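Local coordinates for protein alginate lyase (PDB 3NNB) that probably cleaves the polysaccharide alginate by beta-elimination and carries a bound sodium ion, at residues 111-114 against 115-119; 177-180 against 181-184. One frame throughout, in Å; residues are numbered along the deposited sequence. Where two conformers were deposited one is given.

Interaction 1 (111-114 against 115-119); sequences LGLA and YYFSG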
# COMPACT_ATOMS: atom_id res chain seq x y z
N LEU A 111 9.48 -9.56 -8.27
CA LEU A 111 10.80 -9.78 -8.83
C LEU A 111 11.91 -9.44 -7.87
O LEU A 111 12.91 -10.15 -7.80
CB LEU A 111 10.98 -9.05 -10.17
CG LEU A 111 10.05 -9.67 -11.27
CD1 LEU A 111 9.84 -8.62 -12.42
CD2 LEU A 111 10.59 -11.05 -11.81
N GLY A 112 11.78 -8.34 -7.13
CA GLY A 112 12.79 -7.95 -6.18
C GLY A 112 12.88 -8.97 -5.05
O GLY A 112 13.97 -9.37 -4.64
N LEU A 113 11.74 -9.39 -4.54
CA LEU A 113 11.69 -10.44 -3.53
C LEU A 113 12.30 -11.75 -4.09
O LEU A 113 13.08 -12.42 -3.42
CB LEU A 113 10.27 -10.66 -3.07
CG LEU A 113 9.75 -9.62 -2.09
CD1 LEU A 113 8.24 -9.86 -1.89
CD2 LEU A 113 10.49 -9.61 -0.75
N ALA A 114 11.93 -12.11 -5.31
CA ALA A 114 12.50 -13.31 -5.94
C ALA A 114 14.01 -13.21 -6.08
O ALA A 114 14.73 -14.20 -5.79
CB ALA A 114 11.83 -13.58 -7.32
N TYR A 115 14.52 -12.04 -6.52
CA TYR A 115 15.96 -11.86 -6.56
C TYR A 115 16.60 -12.02 -5.13
O TYR A 115 17.63 -12.69 -4.94
CB TYR A 115 16.34 -10.50 -7.15
CG TYR A 115 17.81 -10.23 -6.98
CD1 TYR A 115 18.74 -10.86 -7.81
CD2 TYR A 115 18.28 -9.44 -5.96
CE1 TYR A 115 20.11 -10.69 -7.61
CE2 TYR A 115 19.64 -9.25 -5.77
CZ TYR A 115 20.53 -9.89 -6.58
OH TYR A 115 21.88 -9.67 -6.38
N TYR A 116 15.98 -11.41 -4.13
CA TYR A 116 16.50 -11.47 -2.77
C TYR A 116 16.63 -12.89 -2.27
O TYR A 116 17.67 -13.27 -1.71
CB TYR A 116 15.60 -10.66 -1.84
CG TYR A 116 16.12 -10.57 -0.43
CD1 TYR A 116 17.36 -10.01 -0.16
CD2 TYR A 116 15.37 -11.05 0.64
CE1 TYR A 116 17.83 -9.93 1.17
CE2 TYR A 116 15.83 -10.97 1.96
CZ TYR A 116 17.06 -10.40 2.20
OH TYR A 116 17.52 -10.33 3.50
N PHE A 117 15.58 -13.68 -2.49
CA PHE A 117 15.54 -15.04 -1.95
C PHE A 117 16.41 -16.02 -2.75
O PHE A 117 16.95 -16.97 -2.17
CB PHE A 117 14.10 -15.53 -1.83
CG PHE A 117 13.41 -15.04 -0.58
CD1 PHE A 117 13.62 -15.68 0.64
CD2 PHE A 117 12.60 -13.94 -0.60
CE1 PHE A 117 13.00 -15.20 1.79
CE2 PHE A 117 11.99 -13.46 0.56
CZ PHE A 117 12.20 -14.09 1.75
N SER A 118 16.50 -15.81 -4.07
CA SER A 118 17.13 -16.79 -4.97
C SER A 118 18.53 -16.41 -5.41
O SER A 118 19.32 -17.30 -5.80
CB SER A 118 16.28 -17.02 -6.24
OG SER A 118 16.36 -15.89 -7.11
N GLY A 119 18.84 -15.11 -5.42
CA GLY A 119 20.03 -14.59 -6.03
C GLY A 119 20.11 -14.68 -7.54
O GLY A 119 21.16 -14.36 -8.12

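Interaction 2 (177-180 against 181-184); sequences AMTL and MENS. With NA (sodium ion), chain B.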
# COMPACT_ATOMS: atom_id res chain seq x y z
N ALA A 177 11.39 -3.50 -2.02
CA ALA A 177 11.82 -4.50 -3.02
C ALA A 177 12.99 -3.95 -3.84
O ALA A 177 13.91 -4.71 -4.16
CB ALA A 177 10.64 -4.90 -3.91
N MSE A 178 12.97 -2.66 -4.18
CA MSE A 178 14.12 -2.03 -4.88
C MSE A 178 15.39 -2.06 -4.01
O MSE A 178 16.48 -2.45 -4.47
CB MSE A 178 13.82 -0.61 -5.34
CG MSE A 178 12.68 -0.57 -6.35
SE MSE A 178 12.53 1.11 -7.29
CE MSE A 178 12.10 2.21 -5.79
N THR A 179 15.23 -1.73 -2.74
CA THR A 179 16.34 -1.80 -1.79
C THR A 179 16.97 -3.19 -1.77
O THR A 179 18.21 -3.32 -1.80
CB THR A 179 15.93 -1.32 -0.37
OG1 THR A 179 15.50 0.04 -0.43
CG2 THR A 179 17.08 -1.47 0.63
N LEU A 180 16.12 -4.20 -1.73
CA LEU A 180 16.52 -5.63 -1.70
C LEU A 180 17.31 -6.07 -2.95
O LEU A 180 18.09 -7.03 -2.89
CB LEU A 180 15.30 -6.52 -1.45
CG LEU A 180 14.64 -6.48 -0.09
CD1 LEU A 180 13.39 -7.33 -0.11
CD2 LEU A 180 15.62 -6.88 1.04
N MSE A 181 17.09 -5.37 -4.06
CA MSE A 181 17.77 -5.59 -5.34
C MSE A 181 18.99 -4.74 -5.64
O MSE A 181 19.57 -4.90 -6.72
CB MSE A 181 16.77 -5.28 -6.49
CG MSE A 181 15.89 -6.31 -6.78
SE MSE A 181 14.97 -5.65 -8.40
CE MSE A 181 13.52 -4.54 -7.64
N GLU A 182 19.36 -3.83 -4.76
CA GLU A 182 20.41 -2.87 -5.05
C GLU A 182 21.75 -3.54 -5.38
O GLU A 182 22.51 -3.02 -6.19
CB GLU A 182 20.57 -1.85 -3.89
CG GLU A 182 19.45 -0.86 -3.88
CD GLU A 182 19.64 0.27 -2.88
OE1 GLU A 182 20.69 0.29 -2.21
OE2 GLU A 182 18.73 1.11 -2.78
N ASN A 183 22.02 -4.69 -4.78
CA ASN A 183 23.29 -5.41 -5.07
C ASN A 183 23.21 -6.30 -6.31
O ASN A 183 24.18 -6.94 -6.66
CB ASN A 183 23.85 -6.17 -3.84
CG ASN A 183 22.97 -7.37 -3.38
OD1 ASN A 183 21.93 -7.68 -3.95
ND2 ASN A 183 23.42 -8.03 -2.32
N SER A 184 22.06 -6.32 -7.00
CA SER A 184 22.00 -6.98 -8.30
C SER A 184 22.86 -6.23 -9.32
O SER A 184 23.14 -5.01 -9.17
CB SER A 184 20.55 -7.05 -8.80
OG SER A 184 20.05 -5.79 -9.22
NA NA B . 23.67 -2.99 -8.30
O HOH W 1 17.38 2.04 -0.64
O HOH W 2 20.56 -5.25 -2.22
O HOH W 3 19.82 -7.68 -1.31
O HOH W 4 24.85 -2.67 -10.43
O HOH W 5 25.69 -3.97 -7.44
O HOH W 6 24.85 -0.98 -7.37

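Interaction 1 (111-114 against 115-119)
Ser118 grips Ala114 O twice. Its OG donates to that oxygen at 2.7 Å, and its backbone N donates to the same Ala114 O at 2.9 Å. The two donors arrive from opposite faces of the carbonyl plane, with the hydroxyl 39° out of it. OG can fold back this way because it sits between the backbone N and the carbonyl carbon (chi1 73°). OG also accepts from Asp120 N, which links the last turn to the chain beyond.

Phe117 lies against the turn before it. Its CB is 3.6 Å from Leu113 O, the acceptor of its own backbone N-H. CG is slightly farther from that oxygen. CD2 then closes to 3.2 Å from Leu113 O, which lies at the ring edge, near the ring plane. Farther out, CE2 meets Leu113 CD2 at 4.3 Å, an apolar contact one turn apart. One face of the ring takes Tyr116 CD2, offset toward the rim. Leu14 and Val17 of helix 11-19 and Leu33 of helix 27-41 also pack on this phenylalanine.

Two ordinary helical bonds complete the ladder, from Tyr115 N to Leu111 O and from Tyr116 N to Gly112 O. The CB of Tyr115 rests 3.5 Å from Leu111 O. Its CG is anti to the backbone N (chi1 171°), and this carries the ring away from the preceding turn. The methyl of Ala114 faces Leu34 and Ala37 of helix 27-41. Gly119 leaves helical geometry with positive phi, and its N still bonds Tyr115 O. This is the C-terminal end of an alpha-helix closed by a glycine, with a serine hydroxyl returning to the carbonyl four residues back, in a half-helical protein of the six-hairpin clan.

Interaction 2 (177-180 against 181-184)
Glu182 N bonds Thr179 O from well above the carbonyl plane, 66° out of it, although the N-H itself points almost straight at the oxygen (166°). The bond is 3.2 Å long and spans three residues. Met181 N is shared between two acceptors, Ala177 O and Met178 O, and both bonds are weak.

The side chains of Thr179 and Glu182 run side by side in the same direction. Their ends do not touch: one water bridges them, donating to Thr179 OG1 at 2.8 Å and to Glu182 OE2 at 2.7 Å. Thr179 OG1 is also bonded to Ile175 O, and Glu182 OE1 forms a salt bridge with Lys192. With an alanine in place of this glutamate, Lys192 would probably lose its charged mate and the bridging water one of its two acceptors.

Met181 is deposited as selenomethionine. A bend at chi3 (-85°) turns its CE back to 3.5 Å from Ala177 O and 4.3 Å from CG of Met178, also a selenomethionine. Ala127 of helix 121-136 and Val108 of helix 98-118 pack on it too.

Met181 O accepts from both Ser184 N and Ser184 OG, the hydroxyl at 2.7 Å and in the carbonyl plane. This is a type I beta turn following a helix. It presents Glu182 O and Ser184 O to the sodium ion, whose site is completed by Phe187 O and three waters.

In the fold
Interaction 1 comes first along the chain, at the end of helix 98-118. Helix 121-136 follows, and a longer connection leads to helix 171-180, where interaction 2 forms at the start of the loop to helix 189-208. Each contact joins residues three or four apart, so neither closes a long loop. They lie in series and neither nest nor cross. In space the centres of interactions 1 and 2 are about 9 Å apart, and the two touch. Gly112 CA packs 3.6 Å from Met181 CG, and Leu113 CD2 lies 3.7 Å from Leu180 CD1. In the conformer given, Tyr115 OH makes a probable hydrogen bond to Asn183 OD1. The end of helix 98-118 is thus tied to the sodium-binding turn.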